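Local atomic coordinates of CbsA (Xanthomonas oryzae pv. oryzae, PDB entry 5XYH), a protein that hydrolyses 1,4-beta-glucosidic bonds of cellulose as a family 6 exoglucanase, probably releasing cellobiose from chain ends during attack on plant cell walls. Residues D228-N233 and S289-L294; N6-A11 and Y189-I194; L90-M95 and N143-D148; L212-V217 and V283-P288; L240-L245 and G323-R328. All blocks are in the same frame, centred on the assembly; numbering follows the deposited sequence.

Contact 1: residues D228-N233 and S289-L294; sequences DGFITN and SKIGFL
Phe230 both gives and takes a backbone bond across the pairing of strands 229-232 and 292-294: its N donates to Gly292 O at 3.0 Å, and Phe230 O accepts from Leu294 N at 2.7 Å (N-H...O angle 164°). Thr232 N then reaches Leu294 O at 3.0 Å, giving the staggered ladder of a parallel pair. The strand axes approach to 4.5 Å, and their directions differ by 26°. A weaker C-H contact, Phe293 CA to Phe230 O at 3.2 Å, gives that carbonyl a second donor.

The aromatic contacts lie on one face of the sheet. Phe230 and Phe293 run side by side with planes 28° apart, but their centroids are 5.3 Å apart and the rings barely overlap. It is Phe230 CB that sits over the Phe293 ring, 4.0 Å from its centroid, a CH-pi contact. Thr232 CG2 meets the edge of the Phe293 ring, and Ile291 CD1 that of the Phe230 ring.

Aliphatic packing is found on the opposite face, where Ile231 CG1 lies 3.7 Å from Leu294 CB.

Helix 271-284 covers the phenylalanine face, Phe282 stacking on Phe230 and Tyr279 touching Phe293, while strands 188-193 and 354-358 flank the pair and extend the parallel sheet of the family 6 barrel.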
# COMPACT_ATOMS: atom_id res chain seq x y z
N ASP A 228 -12.53 -1.18 10.22
CA ASP A 228 -11.84 -1.70 11.38
C ASP A 228 -10.58 -0.91 11.69
O ASP A 228 -10.08 -0.97 12.82
CB ASP A 228 -11.54 -3.17 11.16
CG ASP A 228 -12.80 -3.98 11.03
OD1 ASP A 228 -13.43 -4.24 12.08
OD2 ASP A 228 -13.21 -4.33 9.90
N GLY A 229 -10.08 -0.16 10.71
CA GLY A 229 -8.90 0.66 10.94
C GLY A 229 -8.43 1.29 9.64
O GLY A 229 -9.20 1.44 8.69
N PHE A 230 -7.15 1.63 9.62
CA PHE A 230 -6.51 2.33 8.52
C PHE A 230 -5.23 1.61 8.14
O PHE A 230 -4.68 0.86 8.95
CB PHE A 230 -6.21 3.78 8.91
CG PHE A 230 -7.42 4.56 9.31
CD1 PHE A 230 -7.87 4.57 10.62
CD2 PHE A 230 -8.11 5.30 8.37
CE1 PHE A 230 -8.99 5.29 10.99
CE2 PHE A 230 -9.23 6.02 8.71
CZ PHE A 230 -9.67 6.03 10.04
N ILE A 231 -4.74 1.85 6.92
CA ILE A 231 -3.44 1.33 6.51
C ILE A 231 -2.64 2.43 5.83
O ILE A 231 -3.17 3.17 5.00
CB ILE A 231 -3.55 0.10 5.57
CG1 ILE A 231 -2.16 -0.34 5.12
CG2 ILE A 231 -4.46 0.37 4.36
CD1 ILE A 231 -2.12 -1.66 4.35
N THR A 232 -1.36 2.53 6.18
CA THR A 232 -0.43 3.46 5.55
C THR A 232 0.64 2.70 4.77
O THR A 232 0.86 1.50 4.97
CB THR A 232 0.25 4.36 6.60
OG1 THR A 232 1.29 3.62 7.27
CG2 THR A 232 -0.77 4.88 7.63
N ASN A 233 1.30 3.41 3.85
CA ASN A 233 2.46 2.95 3.09
C ASN A 233 2.14 1.91 2.03
O ASN A 233 3.08 1.32 1.47
CB ASN A 233 3.57 2.38 4.00
CG ASN A 233 4.97 2.74 3.50
OD1 ASN A 233 5.19 3.84 2.99
ND2 ASN A 233 5.92 1.82 3.67
N SER A 289 -11.38 4.20 20.43
CA SER A 289 -9.97 4.09 20.77
C SER A 289 -9.35 2.80 20.24
O SER A 289 -8.13 2.72 20.10
CB SER A 289 -9.80 4.17 22.28
OG SER A 289 -10.64 3.22 22.90
N LYS A 290 -10.18 1.80 19.95
CA LYS A 290 -9.68 0.51 19.50
C LYS A 290 -9.32 0.47 18.02
O LYS A 290 -8.88 -0.59 17.55
CB LYS A 290 -10.71 -0.58 19.81
CG LYS A 290 -11.86 -0.64 18.82
CD LYS A 290 -12.85 -1.75 19.19
CE LYS A 290 -14.01 -1.81 18.19
NZ LYS A 290 -14.76 -0.53 18.05
N ILE A 291 -9.49 1.56 17.27
CA ILE A 291 -9.11 1.52 15.86
C ILE A 291 -7.65 1.10 15.75
O ILE A 291 -6.82 1.43 16.60
CB ILE A 291 -9.35 2.86 15.15
CG1 ILE A 291 -8.64 3.99 15.90
CG2 ILE A 291 -10.83 3.11 15.00
CD1 ILE A 291 -8.53 5.27 15.11
N GLY A 292 -7.35 0.34 14.70
CA GLY A 292 -6.00 -0.14 14.49
C GLY A 292 -5.40 0.34 13.18
O GLY A 292 -6.12 0.75 12.27
N PHE A 293 -4.08 0.31 13.09
CA PHE A 293 -3.40 0.70 11.86
C PHE A 293 -2.58 -0.46 11.32
O PHE A 293 -1.87 -1.14 12.07
CB PHE A 293 -2.50 1.93 12.09
CG PHE A 293 -3.26 3.23 12.13
CD1 PHE A 293 -4.07 3.54 13.21
CD2 PHE A 293 -3.16 4.14 11.09
CE1 PHE A 293 -4.78 4.74 13.25
CE2 PHE A 293 -3.86 5.34 11.12
CZ PHE A 293 -4.68 5.64 12.22
N LEU A 294 -2.67 -0.67 10.00
CA LEU A 294 -1.72 -1.51 9.29
C LEU A 294 -0.65 -0.62 8.66
O LEU A 294 -0.91 0.54 8.32
CB LEU A 294 -2.42 -2.34 8.20
CG LEU A 294 -3.67 -3.11 8.62
CD1 LEU A 294 -4.24 -3.93 7.48
CD2 LEU A 294 -3.37 -4.00 9.84

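Contact 2: residues N6-A11 and Y189-I194; sequences NPFVGA and YNYMDI
Pro7 packs against Tyr189 and Tyr191, two side chains that leave the same face of strand 188-193 in the distorted beta/alpha barrel of glycosyl hydrolase family 6. Because Tyr189 stands near the start of its strand, the N-terminal loop meets the barrel toward the N-terminal ends of its strands.

Followed round its ring, Pro7 begins with CB, which stands 3.5 Å from the centroid of the Tyr189 ring and only 3° off the ring normal, a CH-pi contact centred on the face. Next, Pro7 CG lies over the inner part of the same face, 3.6 Å from Tyr189 CG. Pro7 CD then turns to the other tyrosine and approaches Tyr191 OH at 3.2 Å, at the ring edge and near its plane. Both tyrosines set CG anti to the carbonyl carbon (chi1 -61° for Tyr189, -71° for Tyr191), and both rings extend toward the loop, Tyr189 offering its face and Tyr191 its hydroxyl edge to Pro7. Their hydroxyls are engaged elsewhere, that of Tyr189 with Val4 and that of Tyr191 with His355.

The loop is shaped by a type I turn from Asn6 to Val9, closed by Val9 N to Asn6 O at 3.2 Å. Phe8 adds its CE2 4.3 Å from Tyr191 OH, which lies at the edge of the Phe8 ring. Within the turn an Asx turn is made by Asn6 OD1, which accepts Phe8 N at 3.0 Å from above its carbonyl plane.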
# COMPACT_ATOMS: atom_id res chain seq x y z
N ASN A 6 -9.02 -7.34 16.39
CA ASN A 6 -7.86 -7.33 15.50
C ASN A 6 -7.77 -8.70 14.84
O ASN A 6 -7.34 -9.66 15.50
CB ASN A 6 -6.58 -7.01 16.26
CG ASN A 6 -5.34 -7.08 15.38
OD1 ASN A 6 -5.44 -7.32 14.18
ND2 ASN A 6 -4.18 -6.88 15.98
N PRO A 7 -8.12 -8.82 13.55
CA PRO A 7 -8.17 -10.15 12.92
C PRO A 7 -6.81 -10.81 12.78
O PRO A 7 -6.76 -12.01 12.47
CB PRO A 7 -8.77 -9.87 11.54
CG PRO A 7 -8.30 -8.47 11.24
CD PRO A 7 -8.30 -7.74 12.57
N PHE A 8 -5.72 -10.08 12.99
CA PHE A 8 -4.41 -10.70 12.85
C PHE A 8 -3.98 -11.46 14.09
O PHE A 8 -3.07 -12.29 14.01
CB PHE A 8 -3.37 -9.63 12.51
CG PHE A 8 -3.58 -9.01 11.15
CD1 PHE A 8 -2.97 -9.55 10.03
CD2 PHE A 8 -4.41 -7.92 10.99
CE1 PHE A 8 -3.16 -8.99 8.79
CE2 PHE A 8 -4.60 -7.36 9.75
CZ PHE A 8 -3.99 -7.89 8.65
N VAL A 9 -4.61 -11.21 15.24
CA VAL A 9 -4.15 -11.79 16.49
C VAL A 9 -4.35 -13.30 16.45
O VAL A 9 -5.46 -13.78 16.21
CB VAL A 9 -4.88 -11.18 17.69
CG1 VAL A 9 -4.54 -11.97 18.95
CG2 VAL A 9 -4.51 -9.71 17.84
N GLY A 10 -3.27 -14.04 16.67
CA GLY A 10 -3.33 -15.49 16.68
C GLY A 10 -3.54 -16.16 15.34
O GLY A 10 -3.72 -17.38 15.30
N ALA A 11 -3.50 -15.41 14.24
CA ALA A 11 -3.85 -15.95 12.93
C ALA A 11 -2.62 -16.14 12.06
O ALA A 11 -1.67 -15.36 12.10
CB ALA A 11 -4.83 -15.02 12.21
N TYR A 189 -12.92 -7.81 7.26
CA TYR A 189 -12.34 -6.70 8.00
C TYR A 189 -11.84 -5.66 7.00
O TYR A 189 -11.19 -6.02 6.02
CB TYR A 189 -11.19 -7.18 8.90
CG TYR A 189 -11.67 -8.19 9.93
CD1 TYR A 189 -11.95 -9.51 9.56
CD2 TYR A 189 -11.89 -7.83 11.25
CE1 TYR A 189 -12.42 -10.43 10.47
CE2 TYR A 189 -12.36 -8.76 12.18
CZ TYR A 189 -12.61 -10.05 11.78
OH TYR A 189 -13.08 -10.97 12.69
N ASN A 190 -12.17 -4.39 7.24
CA ASN A 190 -11.90 -3.33 6.27
C ASN A 190 -10.95 -2.31 6.86
O ASN A 190 -11.26 -1.70 7.89
CB ASN A 190 -13.19 -2.63 5.83
CG ASN A 190 -14.14 -3.56 5.11
OD1 ASN A 190 -13.73 -4.35 4.25
ND2 ASN A 190 -15.42 -3.48 5.47
N TYR A 191 -9.83 -2.08 6.18
CA TYR A 191 -8.86 -1.06 6.57
C TYR A 191 -8.77 -0.00 5.47
O TYR A 191 -8.42 -0.31 4.33
CB TYR A 191 -7.50 -1.68 6.86
CG TYR A 191 -7.50 -2.50 8.14
CD1 TYR A 191 -7.95 -3.82 8.15
CD2 TYR A 191 -7.05 -1.95 9.35
CE1 TYR A 191 -7.96 -4.56 9.30
CE2 TYR A 191 -7.04 -2.70 10.52
CZ TYR A 191 -7.50 -4.00 10.48
OH TYR A 191 -7.50 -4.77 11.63
N MET A 192 -9.07 1.24 5.84
CA MET A 192 -9.06 2.37 4.91
C MET A 192 -7.62 2.77 4.57
O MET A 192 -6.83 3.09 5.46
CB MET A 192 -9.79 3.55 5.54
CG MET A 192 -11.27 3.34 5.79
SD MET A 192 -12.17 3.17 4.26
CE MET A 192 -11.90 4.77 3.52
N ASP A 193 -7.29 2.78 3.28
CA ASP A 193 -5.99 3.29 2.86
C ASP A 193 -5.91 4.78 3.13
O ASP A 193 -6.84 5.52 2.81
CB ASP A 193 -5.76 3.04 1.37
CG ASP A 193 -4.38 3.51 0.92
OD1 ASP A 193 -3.42 2.71 1.03
OD2 ASP A 193 -4.25 4.68 0.50
N ILE A 194 -4.80 5.23 3.70
CA ILE A 194 -4.70 6.66 3.99
C ILE A 194 -3.29 7.17 3.67
O ILE A 194 -2.69 7.93 4.44
CB ILE A 194 -5.15 6.94 5.45
CG1 ILE A 194 -5.40 8.44 5.70
CG2 ILE A 194 -4.21 6.32 6.50
CD1 ILE A 194 -6.22 8.68 6.96

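Contact 3: residues L90-M95 and N143-D148; sequences LVIYDM and NIIEPD
Glu146 folds its carboxylate back to the chain that follows strand 90-92 and holds two successive backbone N-H groups. Asp94 N meets Glu146 OE2 at 2.9 Å on the syn lone pair (N-H...O angle 166°), whereas Met95 N reaches Glu146 OE1 at 3.1 Å from 42° out of the carboxylate plane. The bend at chi2 (-68°) brings the group round, and Tyr119 OH is a further partner of OE2.

Ile92 packs beside the carboxylate, with CG2 3.6 Å from Glu146 OE2. Its backbone belongs to the parallel pairing of neighbouring barrel strands in this family 6 domain: Ile92 N donates to Ile144 O at 2.8 Å, and Ile144 N to Leu90 O at 2.7 Å. Past the strand end, Glu146 N makes a weak bond to Ile92 O.

Asn143 lies alongside Leu90, pointing the same way, and its OD1 is 3.5 Å from Leu90 CB and 3.8 Å from Ile92 CD1. That buried oxygen has no polar partner in the model, while Asn143 ND2 is bonded to Asn190.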
# COMPACT_ATOMS: atom_id res chain seq x y z
N LEU A 90 -6.71 -8.89 0.75
CA LEU A 90 -7.22 -8.42 -0.53
C LEU A 90 -7.06 -6.91 -0.61
O LEU A 90 -7.19 -6.20 0.40
CB LEU A 90 -8.70 -8.76 -0.73
CG LEU A 90 -9.14 -10.23 -0.74
CD1 LEU A 90 -10.65 -10.35 -0.91
CD2 LEU A 90 -8.42 -11.04 -1.82
N VAL A 91 -6.79 -6.43 -1.81
CA VAL A 91 -6.74 -5.01 -2.11
C VAL A 91 -7.92 -4.71 -3.02
O VAL A 91 -8.00 -5.20 -4.15
CB VAL A 91 -5.41 -4.61 -2.76
CG1 VAL A 91 -5.34 -3.11 -2.87
CG2 VAL A 91 -4.24 -5.14 -1.92
N ILE A 92 -8.88 -3.94 -2.50
CA ILE A 92 -10.04 -3.48 -3.25
C ILE A 92 -9.60 -2.24 -4.03
O ILE A 92 -9.33 -1.19 -3.44
CB ILE A 92 -11.21 -3.15 -2.30
CG1 ILE A 92 -11.54 -4.35 -1.39
CG2 ILE A 92 -12.46 -2.65 -3.09
CD1 ILE A 92 -11.88 -5.66 -2.14
N TYR A 93 -9.52 -2.35 -5.37
CA TYR A 93 -8.78 -1.35 -6.14
C TYR A 93 -9.33 -1.26 -7.56
O TYR A 93 -8.66 -1.60 -8.54
CB TYR A 93 -7.29 -1.71 -6.13
CG TYR A 93 -6.32 -0.69 -6.73
CD1 TYR A 93 -6.34 0.64 -6.35
CD2 TYR A 93 -5.35 -1.10 -7.65
CE1 TYR A 93 -5.44 1.56 -6.88
CE2 TYR A 93 -4.46 -0.20 -8.19
CZ TYR A 93 -4.51 1.14 -7.80
OH TYR A 93 -3.61 2.05 -8.33
N ASP A 94 -10.56 -0.76 -7.71
CA ASP A 94 -11.10 -0.48 -9.04
C ASP A 94 -11.98 0.77 -9.06
O ASP A 94 -12.94 0.84 -9.83
CB ASP A 94 -11.89 -1.68 -9.58
CG ASP A 94 -11.93 -1.72 -11.11
OD1 ASP A 94 -11.09 -1.03 -11.75
OD2 ASP A 94 -12.79 -2.42 -11.66
N MET A 95 -11.65 1.77 -8.25
CA MET A 95 -12.41 3.01 -8.20
C MET A 95 -12.62 3.58 -9.61
O MET A 95 -11.68 3.59 -10.42
CB MET A 95 -11.69 4.04 -7.34
CG MET A 95 -12.48 5.32 -7.14
SD MET A 95 -13.89 5.08 -6.03
CE MET A 95 -13.05 5.06 -4.45
N ASN A 143 -9.40 -6.49 4.02
CA ASN A 143 -9.43 -5.65 2.83
C ASN A 143 -8.61 -4.38 3.02
O ASN A 143 -8.79 -3.65 4.01
CB ASN A 143 -10.87 -5.28 2.48
CG ASN A 143 -11.66 -6.45 1.96
OD1 ASN A 143 -11.14 -7.31 1.24
ND2 ASN A 143 -12.94 -6.49 2.32
N ILE A 144 -7.73 -4.10 2.06
CA ILE A 144 -7.17 -2.76 1.88
C ILE A 144 -8.12 -2.01 0.96
O ILE A 144 -8.27 -2.36 -0.22
CB ILE A 144 -5.75 -2.81 1.31
CG1 ILE A 144 -4.82 -3.52 2.31
CG2 ILE A 144 -5.26 -1.39 0.98
CD1 ILE A 144 -3.41 -3.77 1.80
N ILE A 145 -8.77 -0.97 1.49
CA ILE A 145 -9.85 -0.29 0.79
C ILE A 145 -9.30 0.84 -0.08
O ILE A 145 -8.88 1.88 0.43
CB ILE A 145 -10.90 0.24 1.77
CG1 ILE A 145 -11.54 -0.93 2.55
CG2 ILE A 145 -11.96 1.04 1.00
CD1 ILE A 145 -12.35 -1.90 1.70
N GLU A 146 -9.32 0.63 -1.40
CA GLU A 146 -9.03 1.57 -2.49
C GLU A 146 -7.83 2.46 -2.22
O GLU A 146 -7.98 3.66 -1.93
CB GLU A 146 -10.27 2.41 -2.81
CG GLU A 146 -11.44 1.60 -3.41
CD GLU A 146 -11.16 1.06 -4.81
OE1 GLU A 146 -10.20 1.55 -5.47
OE2 GLU A 146 -11.90 0.15 -5.25
N PRO A 147 -6.62 1.92 -2.33
CA PRO A 147 -5.42 2.76 -2.25
C PRO A 147 -5.45 3.86 -3.30
O PRO A 147 -6.08 3.74 -4.35
CB PRO A 147 -4.27 1.78 -2.52
CG PRO A 147 -4.83 0.43 -2.35
CD PRO A 147 -6.30 0.50 -2.56
N ASP A 148 -4.77 4.95 -2.97
CA ASP A 148 -4.55 6.07 -3.88
C ASP A 148 -5.86 6.74 -4.27
O ASP A 148 -6.03 7.20 -5.40
CB ASP A 148 -3.78 5.61 -5.12
CG ASP A 148 -3.15 6.75 -5.86
OD1 ASP A 148 -2.84 7.79 -5.23
OD2 ASP A 148 -2.98 6.61 -7.09

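Contact 4: residues L212-V217 and V283-P288; sequences LYTRVV and VGAGWP
A Schellman motif ends helix 271-284, and just beyond it Trp287 presents the edge of its indole to Thr214 and Val217 of helix 206-218. The helix stop is evident at Gly286, whose phi is +99° and whose N is 3.0 Å from Val283 O. The helix stops there, and Trp287, the next residue, reaches the neighbouring helix with its ring.

One polar bond anchors the indole. Trp287 NE1 donates to Thr214 OG1 at 2.9 Å with an N-H...O angle of 172°, and the oxygen lies only 5° out of the ring plane. Thr214 sets OG1 anti to its own carbonyl carbon, beside its N, a placement that also lets the hydroxyl bond to Ile210 O in the preceding turn; the oxygen is thus held by Ile210 O of its own helix and by the indole N-H from the loop after helix 271-284.

Further along the same edge the contacts are apolar or weaker. Trp287 CZ2 comes 3.9 Å from Tyr213 O, and Trp287 CH2 meets Val217 CG2 at 3.9 Å, the valine side chain crossing the indole at about a right angle. Ala285 CB touches Thr214 OG1 at 4.1 Å.

The rings of Phe282 and Phe230 also meet the indole, so Trp287 is wedged between outer helices and the sheet beneath, as in the helical layer of a beta/alpha barrel, where each of these helices precedes a strand of the same parallel sheet.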
# COMPACT_ATOMS: atom_id res chain seq x y z
N LEU A 212 -12.90 14.26 6.14
CA LEU A 212 -13.27 13.49 4.97
C LEU A 212 -13.46 12.02 5.31
O LEU A 212 -14.51 11.44 5.03
CB LEU A 212 -12.21 13.63 3.87
CG LEU A 212 -12.37 12.72 2.65
CD1 LEU A 212 -13.68 12.99 1.94
CD2 LEU A 212 -11.18 12.91 1.70
N TYR A 213 -12.45 11.39 5.90
CA TYR A 213 -12.59 9.99 6.27
C TYR A 213 -13.74 9.80 7.25
O TYR A 213 -14.50 8.83 7.16
CB TYR A 213 -11.28 9.45 6.86
CG TYR A 213 -10.27 9.10 5.78
CD1 TYR A 213 -9.50 10.09 5.17
CD2 TYR A 213 -10.11 7.80 5.35
CE1 TYR A 213 -8.57 9.78 4.17
CE2 TYR A 213 -9.20 7.47 4.36
CZ TYR A 213 -8.44 8.45 3.77
OH TYR A 213 -7.54 8.08 2.78
N THR A 214 -13.89 10.72 8.20
CA THR A 214 -14.98 10.58 9.16
C THR A 214 -16.33 10.67 8.47
O THR A 214 -17.21 9.83 8.67
CB THR A 214 -14.84 11.63 10.26
OG1 THR A 214 -13.59 11.45 10.93
CG2 THR A 214 -15.97 11.48 11.28
N ARG A 215 -16.50 11.68 7.61
CA ARG A 215 -17.77 11.87 6.91
C ARG A 215 -18.11 10.67 6.03
O ARG A 215 -19.28 10.25 5.99
CB ARG A 215 -17.69 13.14 6.07
CG ARG A 215 -18.88 13.40 5.20
CD ARG A 215 -18.76 14.76 4.53
NE ARG A 215 -17.70 14.82 3.52
CZ ARG A 215 -16.55 15.47 3.67
NH1 ARG A 215 -16.29 16.11 4.80
NH2 ARG A 215 -15.67 15.48 2.68
N VAL A 216 -17.12 10.10 5.34
CA VAL A 216 -17.42 8.99 4.44
C VAL A 216 -17.85 7.76 5.21
O VAL A 216 -18.88 7.14 4.90
CB VAL A 216 -16.21 8.68 3.54
CG1 VAL A 216 -16.44 7.35 2.79
CG2 VAL A 216 -15.98 9.81 2.56
N VAL A 217 -17.07 7.36 6.23
CA VAL A 217 -17.41 6.13 6.94
C VAL A 217 -18.64 6.34 7.82
O VAL A 217 -19.47 5.43 7.97
CB VAL A 217 -16.21 5.63 7.76
CG1 VAL A 217 -16.52 4.26 8.36
CG2 VAL A 217 -14.96 5.56 6.89
N VAL A 283 -9.04 9.65 16.98
CA VAL A 283 -9.64 9.60 18.30
C VAL A 283 -10.14 10.98 18.70
O VAL A 283 -11.22 11.12 19.30
CB VAL A 283 -8.62 9.02 19.30
CG1 VAL A 283 -9.13 9.17 20.73
CG2 VAL A 283 -8.38 7.53 18.98
N GLY A 284 -9.41 12.03 18.33
CA GLY A 284 -9.87 13.38 18.58
C GLY A 284 -11.15 13.71 17.84
O GLY A 284 -11.97 14.51 18.32
N ALA A 285 -11.35 13.12 16.66
CA ALA A 285 -12.58 13.31 15.91
C ALA A 285 -13.71 12.41 16.38
O ALA A 285 -14.79 12.44 15.78
CB ALA A 285 -12.32 13.08 14.42
N GLY A 286 -13.50 11.61 17.42
CA GLY A 286 -14.55 10.78 17.97
C GLY A 286 -14.57 9.33 17.52
O GLY A 286 -15.56 8.64 17.77
N TRP A 287 -13.51 8.86 16.87
CA TRP A 287 -13.40 7.44 16.52
C TRP A 287 -13.13 6.62 17.78
O TRP A 287 -12.52 7.12 18.73
CB TRP A 287 -12.28 7.22 15.51
CG TRP A 287 -12.58 7.68 14.10
CD1 TRP A 287 -12.69 8.97 13.66
CD2 TRP A 287 -12.83 6.86 12.96
NE1 TRP A 287 -13.00 9.00 12.32
CE2 TRP A 287 -13.07 7.72 11.86
CE3 TRP A 287 -12.85 5.47 12.75
CZ2 TRP A 287 -13.34 7.24 10.58
CZ3 TRP A 287 -13.12 5.00 11.47
CH2 TRP A 287 -13.36 5.88 10.40
N PRO A 288 -13.53 5.34 17.80
CA PRO A 288 -13.26 4.51 18.97
C PRO A 288 -11.77 4.29 19.17
O PRO A 288 -11.00 4.20 18.20
CB PRO A 288 -13.98 3.19 18.65
CG PRO A 288 -14.11 3.18 17.19
CD PRO A 288 -14.31 4.61 16.78

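Contact 5: residues L240-L245 and G323-R328; sequences LHEPNL and GRVDRR
The carboxylate of Glu242 is gripped at its edge by two successive backbone N-H groups and touched over one face by Val325. Val325 N reaches Glu242 OE1 at 2.7 Å on the syn lone pair (N-H...O angle 168°), and Asp326 N meets Glu242 OE2 at 3.2 Å on the syn side, 20° out of plane. Val325 CG2 lies over one face, 3.7 Å from Glu242 CD, while Leu245 CD1 is on the other side, farther off and against the backbone of Arg324. The Asp326 carboxylate is nearly coplanar with that of Glu242.

The amide of Asn244 works at its edge too: Asn244 ND2 points at Gly323 O at 3.0 Å, the bond straight and lying in both the amide and the carbonyl planes, on a lone pair. ND2 also bonds to Pro308 O. A water donates to Glu242 OE1 (2.7 Å) and Gly323 O (2.8 Å) and accepts from Asn244 N (2.8 Å), so Glu242 OE1 and Gly323 O each take two donors. Pro243 CD packs against Val325 CG1 at 4.0 Å.

Behind this, the Arg328 guanidinium meets Asp326 side-on through NE and NH2 in a salt bridge, with Asp326 OD1 also making an Asx turn to Arg328 N. A type I turn, Glu242 to Leu245, thus clasps the loop leaving helix 316-323, consistent with the long loops that follow barrel strands in family 6 cellobiohydrolases.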
# COMPACT_ATOMS: atom_id res chain seq x y z
N LEU A 240 9.75 2.31 8.19
CA LEU A 240 9.06 2.15 9.47
C LEU A 240 9.58 3.14 10.49
O LEU A 240 8.80 3.82 11.18
CB LEU A 240 9.26 0.71 9.96
CG LEU A 240 8.41 0.21 11.12
CD1 LEU A 240 6.94 0.41 10.81
CD2 LEU A 240 8.72 -1.26 11.41
N HIS A 241 10.91 3.26 10.60
CA HIS A 241 11.55 4.23 11.47
C HIS A 241 12.70 4.89 10.73
O HIS A 241 13.36 4.27 9.88
CB HIS A 241 12.11 3.61 12.75
CG HIS A 241 11.13 2.79 13.52
ND1 HIS A 241 10.10 3.35 14.25
CD2 HIS A 241 11.03 1.45 13.69
CE1 HIS A 241 9.40 2.39 14.82
NE2 HIS A 241 9.94 1.23 14.50
N GLU A 242 12.94 6.15 11.05
CA GLU A 242 14.20 6.79 10.71
C GLU A 242 15.04 6.83 11.97
O GLU A 242 14.97 7.80 12.75
CB GLU A 242 13.98 8.18 10.13
CG GLU A 242 13.54 8.18 8.65
CD GLU A 242 14.68 7.86 7.67
OE1 GLU A 242 15.81 7.57 8.12
OE2 GLU A 242 14.41 7.88 6.45
N PRO A 243 15.85 5.80 12.21
CA PRO A 243 16.50 5.66 13.53
C PRO A 243 17.54 6.73 13.82
O PRO A 243 17.83 6.99 14.99
CB PRO A 243 17.15 4.27 13.44
CG PRO A 243 17.47 4.15 11.95
CD PRO A 243 16.30 4.77 11.25
N ASN A 244 18.12 7.36 12.81
CA ASN A 244 19.14 8.36 13.09
C ASN A 244 18.58 9.77 13.15
O ASN A 244 19.33 10.70 13.43
CB ASN A 244 20.25 8.29 12.04
CG ASN A 244 20.79 6.89 11.88
OD1 ASN A 244 21.11 6.22 12.86
ND2 ASN A 244 20.87 6.43 10.64
N LEU A 245 17.28 9.94 12.91
CA LEU A 245 16.64 11.26 12.92
C LEU A 245 15.38 11.22 13.78
O LEU A 245 14.28 11.51 13.31
CB LEU A 245 16.32 11.70 11.49
CG LEU A 245 17.47 11.58 10.47
CD1 LEU A 245 17.03 11.74 8.99
CD2 LEU A 245 18.58 12.57 10.81
N GLY A 323 22.08 10.88 7.41
CA GLY A 323 21.46 9.95 8.33
C GLY A 323 20.21 9.22 7.87
O GLY A 323 19.89 8.15 8.41
N ARG A 324 19.48 9.78 6.91
CA ARG A 324 18.23 9.15 6.50
C ARG A 324 18.49 7.79 5.87
O ARG A 324 19.41 7.62 5.05
CB ARG A 324 17.48 10.06 5.52
CG ARG A 324 18.21 10.45 4.23
CD ARG A 324 17.31 11.41 3.45
NE ARG A 324 17.95 12.17 2.36
CZ ARG A 324 17.88 11.83 1.08
NH1 ARG A 324 17.23 10.73 0.73
NH2 ARG A 324 18.47 12.58 0.14
N VAL A 325 17.68 6.80 6.26
CA VAL A 325 17.82 5.50 5.62
C VAL A 325 17.04 5.47 4.31
O VAL A 325 17.42 4.77 3.37
CB VAL A 325 17.41 4.36 6.58
CG1 VAL A 325 18.32 4.36 7.81
CG2 VAL A 325 15.94 4.46 6.99
N ASP A 326 15.95 6.24 4.20
CA ASP A 326 15.28 6.43 2.92
C ASP A 326 16.19 7.24 1.99
O ASP A 326 16.38 8.44 2.18
CB ASP A 326 13.94 7.14 3.14
CG ASP A 326 13.07 7.19 1.88
OD1 ASP A 326 13.63 7.19 0.75
OD2 ASP A 326 11.83 7.22 2.02
N ARG A 327 16.75 6.59 0.96
CA ARG A 327 17.76 7.20 0.10
C ARG A 327 17.18 7.78 -1.20
O ARG A 327 17.95 8.09 -2.13
CB ARG A 327 18.85 6.18 -0.23
CG ARG A 327 19.51 5.52 0.98
CD ARG A 327 20.03 6.55 1.97
NE ARG A 327 20.96 7.47 1.33
CZ ARG A 327 21.49 8.55 1.90
NH1 ARG A 327 21.18 8.88 3.16
NH2 ARG A 327 22.34 9.31 1.21
N ARG A 328 15.87 7.95 -1.29
CA ARG A 328 15.26 8.40 -2.53
C ARG A 328 15.67 9.83 -2.87
O ARG A 328 16.05 10.62 -2.00
CB ARG A 328 13.74 8.32 -2.45
CG ARG A 328 13.19 6.93 -2.50
CD ARG A 328 11.67 6.92 -2.49
NE ARG A 328 11.16 6.95 -1.13
CZ ARG A 328 9.86 6.91 -0.81
NH1 ARG A 328 8.93 6.82 -1.76
NH2 ARG A 328 9.50 6.95 0.47
O HOH W 1 17.64 7.64 10.07

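How the contacts relate
Contacts 1, 2 and 3 share one sheet. Strand 188-193 of contact 2 is flanked by strand 229-232 of contact 1 (Ile231 N to Met192 O, 2.8 Å) and strand 140-145 of contact 3 (Tyr189 O to Asn143 N, 2.7 Å). The centres of contacts 1 and 2 are about 7 Å apart, those of contacts 1 and 3 about 15 Å. Contact 4 lies in the helical layer outside, its Trp287 CH2 3.7 Å from Phe230 CZ of contact 1. Contact 5 stands apart, with its centre about 23 Å from that of contact 1 and nearest atoms about 6 Å away. In this family the substrate tunnel probably crosses the C-terminal ends of the strands, where contact 3 finishes.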